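PDB 3TOS: CalS11 from Micromonospora echinospora, which probably transfers a methyl group from S-adenosylmethionine to a hydroxyl oxygen during assembly of the antibiotic calicheamicin. Local coordinates for residues Ala138-Lys141 / Glu142-Ala146; Ser33-Thr37 / Glu38-Asn42; Lys197-Leu200 / Glu201-Pro205. One frame throughout, in Å; residues are numbered along the deposited sequence. Where two conformers were deposited one is given.

Contact 1: Ala138-Lys141 / Glu142-Ala146; sequences AYLK and EVLDA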
loop_
_atom_site.group_PDB
_atom_site.type_symbol
_atom_site.label_atom_id
_atom_site.label_comp_id
_atom_site.label_asym_id
_atom_site.label_seq_id
_atom_site.Cartn_x
_atom_site.Cartn_y
_atom_site.Cartn_z
ATOM N N ALA B 138 -12.638 -7.718 -47.685
ATOM C CA ALA B 138 -11.451 -8.372 -48.205
ATOM C C ALA B 138 -10.191 -7.549 -48.011
ATOM O O ALA B 138 -9.124 -8.092 -47.703
ATOM C CB ALA B 138 -11.642 -8.753 -49.669
ATOM N N TYR B 139 -10.305 -6.240 -48.223
ATOM C CA TYR B 139 -9.198 -5.317 -47.987
ATOM C C TYR B 139 -8.828 -5.291 -46.500
ATOM O O TYR B 139 -7.662 -5.417 -46.150
ATOM C CB TYR B 139 -9.532 -3.900 -48.506
ATOM C CG TYR B 139 -8.532 -2.866 -48.060
ATOM C CD1 TYR B 139 -7.338 -2.703 -48.713
ATOM C CD2 TYR B 139 -8.810 -2.024 -46.966
ATOM C CE1 TYR B 139 -6.433 -1.763 -48.292
ATOM C CE2 TYR B 139 -7.899 -1.087 -46.542
ATOM C CZ TYR B 139 -6.728 -0.946 -47.231
ATOM O OH TYR B 139 -5.860 0.090 -46.851
ATOM N N LEU B 140 -9.806 -5.153 -45.616
ATOM C CA LEU B 140 -9.479 -5.157 -44.211
ATOM C C LEU B 140 -8.858 -6.487 -43.791
ATOM O O LEU B 140 -7.916 -6.482 -42.936
ATOM C CB LEU B 140 -10.746 -4.832 -43.396
ATOM C CG LEU B 140 -10.625 -4.808 -41.869
ATOM C CD1 LEU B 140 -9.534 -3.875 -41.342
ATOM C CD2 LEU B 140 -11.968 -4.472 -41.216
ATOM N N LYS B 141 -9.347 -7.616 -44.357
ATOM C CA LYS B 141 -8.698 -8.893 -44.047
ATOM C C LYS B 141 -7.240 -8.901 -44.558
ATOM O O LYS B 141 -6.356 -9.472 -43.901
ATOM C CB LYS B 141 -9.484 -10.019 -44.668
ATOM C CG LYS B 141 -8.985 -11.406 -44.359
ATOM C CD LYS B 141 -8.985 -11.671 -42.880
ATOM C CE LYS B 141 -8.735 -13.194 -42.602
ATOM N NZ LYS B 141 -8.477 -13.482 -41.178
ATOM N N GLU B 142 -6.979 -8.259 -45.701
ATOM C CA GLU B 142 -5.558 -8.172 -46.174
ATOM C C GLU B 142 -4.704 -7.401 -45.165
ATOM O O GLU B 142 -3.536 -7.749 -44.933
ATOM C CB GLU B 142 -5.434 -7.415 -47.506
ATOM C CG GLU B 142 -5.801 -8.193 -48.647
ATOM C CD GLU B 142 -5.454 -7.417 -49.891
ATOM O OE1 GLU B 142 -6.338 -6.617 -50.342
ATOM O OE2 GLU B 142 -4.261 -7.484 -50.318
ATOM N N VAL B 143 -5.259 -6.324 -44.632
ATOM C CA VAL B 143 -4.533 -5.524 -43.649
ATOM C C VAL B 143 -4.236 -6.339 -42.384
ATOM O O VAL B 143 -3.071 -6.390 -41.895
ATOM C CB VAL B 143 -5.325 -4.236 -43.272
ATOM C CG1 VAL B 143 -4.699 -3.540 -42.048
ATOM C CG2 VAL B 143 -5.362 -3.208 -44.471
ATOM N N LEU B 144 -5.237 -7.023 -41.873
ATOM C CA LEU B 144 -5.050 -7.826 -40.638
ATOM C C LEU B 144 -4.066 -8.963 -40.928
ATOM O O LEU B 144 -3.172 -9.227 -40.125
ATOM C CB LEU B 144 -6.400 -8.370 -40.143
ATOM C CG LEU B 144 -7.284 -7.229 -39.670
ATOM C CD1 LEU B 144 -8.742 -7.759 -39.455
ATOM C CD2 LEU B 144 -6.650 -6.518 -38.470
ATOM N N ASP B 145 -4.188 -9.596 -42.099
ATOM C CA ASP B 145 -3.246 -10.650 -42.450
ATOM C C ASP B 145 -1.818 -10.119 -42.565
ATOM O O ASP B 145 -0.869 -10.817 -42.268
ATOM C CB ASP B 145 -3.600 -11.260 -43.802
ATOM C CG ASP B 145 -4.814 -12.187 -43.762
ATOM O OD1 ASP B 145 -5.276 -12.597 -42.686
ATOM O OD2 ASP B 145 -5.249 -12.561 -44.856
ATOM N N ALA B 146 -1.665 -8.877 -42.983
ATOM C CA ALA B 146 -0.310 -8.276 -43.050
ATOM C C ALA B 146 0.332 -8.140 -41.671
ATOM O O ALA B 146 1.543 -8.448 -41.515
ATOM C CB ALA B 146 -0.374 -6.939 -43.747
HETATM O O HOH W 1 -6.474 -11.988 -40.648
#

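Contact 2: Ser33-Thr37 / Glu38-Asn42; sequences SPIPT and EELVN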
loop_
_atom_site.group_PDB
_atom_site.type_symbol
_atom_site.label_atom_id
_atom_site.label_comp_id
_atom_site.label_asym_id
_atom_site.label_seq_id
_atom_site.Cartn_x
_atom_site.Cartn_y
_atom_site.Cartn_z
ATOM N N SER B 33 3.453 13.975 -49.037
ATOM C CA SER B 33 4.647 13.996 -48.161
ATOM C C SER B 33 5.950 13.833 -48.968
ATOM O O SER B 33 5.990 13.061 -49.899
ATOM C CB SER B 33 4.540 12.838 -47.189
ATOM O OG SER B 33 5.580 12.870 -46.266
ATOM N N PRO B 34 7.004 14.536 -48.555
ATOM C CA PRO B 34 8.342 14.288 -49.051
ATOM C C PRO B 34 9.005 13.067 -48.416
ATOM O O PRO B 34 10.067 12.644 -48.918
ATOM C CB PRO B 34 9.121 15.543 -48.645
ATOM C CG PRO B 34 8.426 15.991 -47.356
ATOM C CD PRO B 34 6.955 15.691 -47.638
ATOM N N ILE B 35 8.410 12.475 -47.392
ATOM C CA ILE B 35 9.017 11.285 -46.793
ATOM C C ILE B 35 8.953 10.172 -47.884
ATOM O O ILE B 35 7.897 9.970 -48.555
ATOM C CB ILE B 35 8.176 10.818 -45.587
ATOM C CG1 ILE B 35 8.271 11.869 -44.486
ATOM C CG2 ILE B 35 8.682 9.471 -45.025
ATOM C CD1 ILE B 35 7.128 11.552 -43.380
ATOM N N PRO B 36 10.033 9.399 -48.036
ATOM C CA PRO B 36 10.070 8.314 -49.041
ATOM C C PRO B 36 8.890 7.373 -48.803
ATOM O O PRO B 36 8.583 7.120 -47.627
ATOM C CB PRO B 36 11.423 7.639 -48.773
ATOM C CG PRO B 36 12.230 8.582 -48.082
ATOM C CD PRO B 36 11.318 9.580 -47.371
ATOM N N THR B 37 8.273 6.859 -49.865
ATOM C CA THR B 37 7.135 5.967 -49.750
ATOM C C THR B 37 7.288 4.884 -48.678
ATOM O O THR B 37 6.362 4.631 -47.874
ATOM C CB THR B 37 6.760 5.354 -51.113
ATOM O OG1 THR B 37 6.561 6.464 -51.999
ATOM C CG2 THR B 37 5.416 4.488 -51.000
ATOM N N GLU B 38 8.460 4.238 -48.697
ATOM C CA GLU B 38 8.696 3.058 -47.847
ATOM C C GLU B 38 8.900 3.447 -46.376
ATOM O O GLU B 38 8.961 2.550 -45.511
ATOM C CB GLU B 38 9.882 2.234 -48.377
ATOM C CG GLU B 38 11.199 2.859 -48.069
ATOM C CD GLU B 38 11.598 3.939 -49.085
ATOM O OE1 GLU B 38 10.860 4.215 -50.089
ATOM O OE2 GLU B 38 12.680 4.528 -48.854
ATOM N N GLU B 39 8.978 4.753 -46.087
ATOM C CA GLU B 39 9.195 5.215 -44.689
ATOM C C GLU B 39 7.906 5.772 -44.081
ATOM O O GLU B 39 7.882 6.104 -42.933
ATOM C CB GLU B 39 10.305 6.300 -44.514
ATOM C CG GLU B 39 11.714 5.757 -44.834
ATOM C CD GLU B 39 12.211 4.788 -43.818
ATOM O OE1 GLU B 39 11.692 4.755 -42.687
ATOM O OE2 GLU B 39 13.192 4.076 -44.123
ATOM N N LEU B 40 6.841 5.859 -44.863
ATOM C CA LEU B 40 5.618 6.451 -44.348
ATOM C C LEU B 40 5.114 5.652 -43.157
ATOM O O LEU B 40 4.704 6.220 -42.142
ATOM C CB LEU B 40 4.544 6.490 -45.432
ATOM C CG LEU B 40 4.659 7.603 -46.471
ATOM C CD1 LEU B 40 3.635 7.385 -47.572
ATOM C CD2 LEU B 40 4.451 8.958 -45.805
ATOM N N VAL B 41 5.171 4.331 -43.269
ATOM C CA VAL B 41 4.702 3.477 -42.169
ATOM C C VAL B 41 5.610 3.454 -40.947
ATOM O O VAL B 41 5.279 2.818 -39.939
ATOM C CB VAL B 41 4.367 2.008 -42.631
ATOM C CG1 VAL B 41 3.174 2.006 -43.685
ATOM C CG2 VAL B 41 5.598 1.231 -43.133
ATOM N N ASN B 42 6.702 4.209 -40.978
ATOM C CA ASN B 42 7.636 4.342 -39.862
ATOM C C ASN B 42 7.536 5.733 -39.230
ATOM O O ASN B 42 8.296 6.069 -38.309
ATOM C CB ASN B 42 9.123 4.085 -40.323
ATOM C CG ASN B 42 9.341 2.680 -40.763
ATOM O OD1 ASN B 42 8.673 1.764 -40.283
ATOM N ND2 ASN B 42 10.280 2.474 -41.670
HETATM O O HOH W 2 5.387 3.179 -45.915
#

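Contact 3: Lys197-Leu200 / Glu201-Pro205; sequences KAVL and EAIRP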
loop_
_atom_site.group_PDB
_atom_site.type_symbol
_atom_site.label_atom_id
_atom_site.label_comp_id
_atom_site.label_asym_id
_atom_site.label_seq_id
_atom_site.Cartn_x
_atom_site.Cartn_y
_atom_site.Cartn_z
ATOM N N LYS B 197 -28.933 -4.175 -27.791
ATOM C CA LYS B 197 -29.705 -5.014 -26.885
ATOM C C LYS B 197 -29.562 -6.495 -27.210
ATOM O O LYS B 197 -29.306 -7.295 -26.304
ATOM C CB LYS B 197 -31.203 -4.618 -26.952
ATOM C CG LYS B 197 -32.089 -5.431 -25.940
ATOM C CD LYS B 197 -33.531 -4.915 -26.020
ATOM C CE LYS B 197 -34.431 -5.529 -24.936
ATOM N NZ LYS B 197 -34.731 -6.908 -25.300
ATOM N N ALA B 198 -29.719 -6.841 -28.483
ATOM C CA ALA B 198 -29.595 -8.249 -28.885
ATOM C C ALA B 198 -28.203 -8.814 -28.575
ATOM O O ALA B 198 -28.081 -9.989 -28.180
ATOM C CB ALA B 198 -29.867 -8.371 -30.400
ATOM N N VAL B 199 -27.159 -8.017 -28.813
ATOM C CA VAL B 199 -25.837 -8.547 -28.622
ATOM C C VAL B 199 -25.516 -8.630 -27.149
ATOM O O VAL B 199 -24.912 -9.600 -26.709
ATOM C CB VAL B 199 -24.806 -7.686 -29.367
ATOM C CG1 VAL B 199 -23.387 -8.079 -28.926
ATOM C CG2 VAL B 199 -24.975 -7.869 -30.888
ATOM N N LEU B 200 -25.960 -7.658 -26.343
ATOM C CA LEU B 200 -25.731 -7.758 -24.902
ATOM C C LEU B 200 -26.355 -9.040 -24.380
ATOM O O LEU B 200 -25.758 -9.757 -23.554
ATOM C CB LEU B 200 -26.398 -6.576 -24.164
ATOM C CG LEU B 200 -25.595 -5.306 -24.074
ATOM C CD1 LEU B 200 -26.571 -4.211 -23.534
ATOM C CD2 LEU B 200 -24.344 -5.486 -23.141
ATOM N N GLU B 201 -27.570 -9.328 -24.830
ATOM C CA GLU B 201 -28.272 -10.584 -24.361
ATOM C C GLU B 201 -27.492 -11.859 -24.778
ATOM O O GLU B 201 -27.373 -12.823 -23.983
ATOM C CB GLU B 201 -29.700 -10.601 -24.925
ATOM C CG GLU B 201 -30.581 -9.612 -24.238
ATOM C CD GLU B 201 -31.821 -9.246 -25.017
ATOM O OE1 GLU B 201 -31.929 -9.570 -26.224
ATOM O OE2 GLU B 201 -32.693 -8.557 -24.413
ATOM N N ALA B 202 -26.994 -11.858 -26.010
ATOM C CA ALA B 202 -26.266 -13.003 -26.565
ATOM C C ALA B 202 -24.904 -13.284 -25.874
ATOM O O ALA B 202 -24.553 -14.462 -25.672
ATOM C CB ALA B 202 -26.032 -12.787 -28.107
ATOM N N ILE B 203 -24.159 -12.223 -25.529
ATOM C CA ILE B 203 -22.810 -12.447 -25.042
ATOM C C ILE B 203 -22.761 -12.835 -23.566
ATOM O O ILE B 203 -21.731 -13.346 -23.115
ATOM C CB ILE B 203 -21.872 -11.235 -25.265
ATOM C CG1 ILE B 203 -22.329 -10.034 -24.432
ATOM C CG2 ILE B 203 -21.714 -10.920 -26.741
ATOM C CD1 ILE B 203 -21.292 -8.908 -24.400
ATOM N N ARG B 204 -23.858 -12.647 -22.825
ATOM C CA ARG B 204 -23.801 -12.827 -21.392
ATOM C C ARG B 204 -23.235 -14.174 -20.922
ATOM O O ARG B 204 -22.446 -14.172 -19.977
ATOM C CB ARG B 204 -25.200 -12.601 -20.750
ATOM C CG ARG B 204 -25.128 -12.384 -19.268
ATOM C CD ARG B 204 -26.441 -11.994 -18.659
ATOM N NE ARG B 204 -26.258 -11.918 -17.230
ATOM C CZ ARG B 204 -27.104 -11.288 -16.432
ATOM N NH1 ARG B 204 -28.186 -10.702 -16.967
ATOM N NH2 ARG B 204 -26.871 -11.256 -15.123
ATOM N N PRO B 205 -23.608 -15.317 -21.581
ATOM C CA PRO B 205 -23.130 -16.594 -21.002
ATOM C C PRO B 205 -21.631 -16.816 -21.216
ATOM O O PRO B 205 -21.060 -17.773 -20.690
ATOM C CB PRO B 205 -23.991 -17.665 -21.719
ATOM C CG PRO B 205 -25.114 -16.949 -22.340
ATOM C CD PRO B 205 -24.630 -15.529 -22.619
HETATM O O HOH W 3 -33.485 -8.228 -27.971
#

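Contact 1: Ala138-Lys141 / Glu142-Ala146
Lys141 and Asp145, one helical turn apart, meet through a long salt bridge, with NZ 3.6 Å from Asp145 OD1. The lysine chain leaves with CG anti to the backbone N (chi1 -176°), bends at chi2 (59°) and then runs extended, which carries CE to 3.5 Å from the same Asp145 OD1. A water lies beside the pair and accepts from Lys141 NZ, though its approach to Asp145 OD1 is so short that this half of the bridge is doubtful; NZ also donates to the carbonyl O of Ser160. Were Lys141 replaced by alanine, the Asp145 carboxylate would probably lose its nearby positive charge and the Ser160 carbonyl this donor.

A separate i to i+4 pair joins Tyr139 and Val143. Methyl CG2 of Val143 lies over one face of the phenol ring, off toward the rim, a CH-pi contact 4.1 Å from the ring centroid, with CZ of Tyr139 its closest ring atom. Both pairs ride on regular alpha-helical hydrogen bonds in helix 136-148 of the Rossmann-like methyltransferase domain, where Val143 N reaches Tyr139 O at 3.0 Å and Asp145 N reaches Lys141 O at 2.8 Å.

Leu140 and Leu144 form the inward stripe, Leu140 CG lying 4.3 Å from Leu144 CD1, and both pack on Leu162 of strand 160-164. The hydroxyl of Tyr139 points into a subunit interface, where it bonds to Leu29 O and Ser33 OG of the second subunit.

Contact 2: Ser33-Thr37 / Glu38-Asn42
Leu40 folds back over Thr37, and its side chain can be followed outward from the backbone. CB rests 3.6 Å from Thr37 O, and CG stays close to that carbonyl, with Pro36 O a little farther off. The first torsion sets CG anti to the carbonyl carbon (chi1 -79°), and beyond it the branches part: CD1 remains beside Thr37 O, whereas CD2 reaches back to Ser33, 4.1 Å from its OG, and approaches CB of Ile35. Ser33 OG in turn accepts from Ile35 N at 3.1 Å, an ST turn at the start of the segment, and also bonds to Tyr139 OH of the second subunit.

Ile35 was modelled in two conformers; in the one given, it sends CG2 across the Glu39 side chain at about a right angle, 3.6 Å from its CB. Glu38 bends at chi2, bringing its carboxylate against the proline ring, with OE2 3.4 Å from Pro36 CB. Two backbone bonds close successive turns: Glu39 N donates to Pro36 O at 2.9 Å, and Leu40 N to Thr37 O at 3.3 Å, each donor standing above the carbonyl plane. A water donates to Thr37 O and accepts from Val41 N, bridging the two. Asn42 ND2 gives Glu39 OE1 a nearly straight bond (177°).

This compact turn belongs to the connection between helix 17-31 and helix 50-65, and leans on the second subunit, where Ile35 packs on Tyr136 of that subunit's helix 136-148 and Pro36 on Phe80 of the same subunit.

Contact 3: Lys197-Leu200 / Glu201-Pro205
Lys197 and Glu201 supply the charged part of this contact, a salt bridge between residues one helical turn apart. Lys197 NZ donates to Glu201 OE2 at 2.8 Å, using the syn lone pair of that oxygen. The lysine chain is extended until its last torsion, where a bend (chi4 -75°) turns the ammonium toward the carboxylate, and CG and CE both lie alongside OE2. A water bridges the other oxygen to the ammonium: it donates to Glu201 OE1 at 2.7 Å and accepts from Lys197 NZ, so both carboxylate oxygens are engaged.

Backbone hydrogen bonds form the regular i to i+4 ladder of an alpha-helix. Glu201 N reaches Lys197 O at 3.1 Å, Ala202 N reaches Ala198 O, and Ile203 N reaches Val199 O at 3.0 Å.

Apolar contact follows the buried side, where Val199 CG1 touches Ile203 CG2 at 4.0 Å. Ile203 holds its CG1 between the backbone N and the carbonyl carbon (chi1 66°), which brings that atom to 3.5 Å from Val199 O.

In the Rossmann-like domain the segments belong to helix 193-203, which follows strand 183-188 and packs on it through Val199 and Leu200 on Phe188 and through Ile203 on Ile183 and Ala186. Helix 167-177 flanks it through Val171 and Leu175, with Val167 of the cofactor site against Val199, while Lys197 and Glu201 lie against helix 225-233.

Contacts 1 and 3, both partly buried, apply one scheme in two helices of the methyltransferase domain: an apolar stripe packs on the central sheet, and a lysine-acid pair one turn apart sits on a more accessible side with a water nearby. The pair is direct in contact 3 and long in contact 1, whose lysine is shared with strand 160-164. Contact 2 is a surface contact in a loop, built from short turns, side-chain hydrogen bonds and a few apolar touches. It sits about 44 Å from contact 3, centre to centre. Contacts 1 and 2 both meet the second subunit; within one chain they do not touch, their nearest atoms being about 10 Å apart.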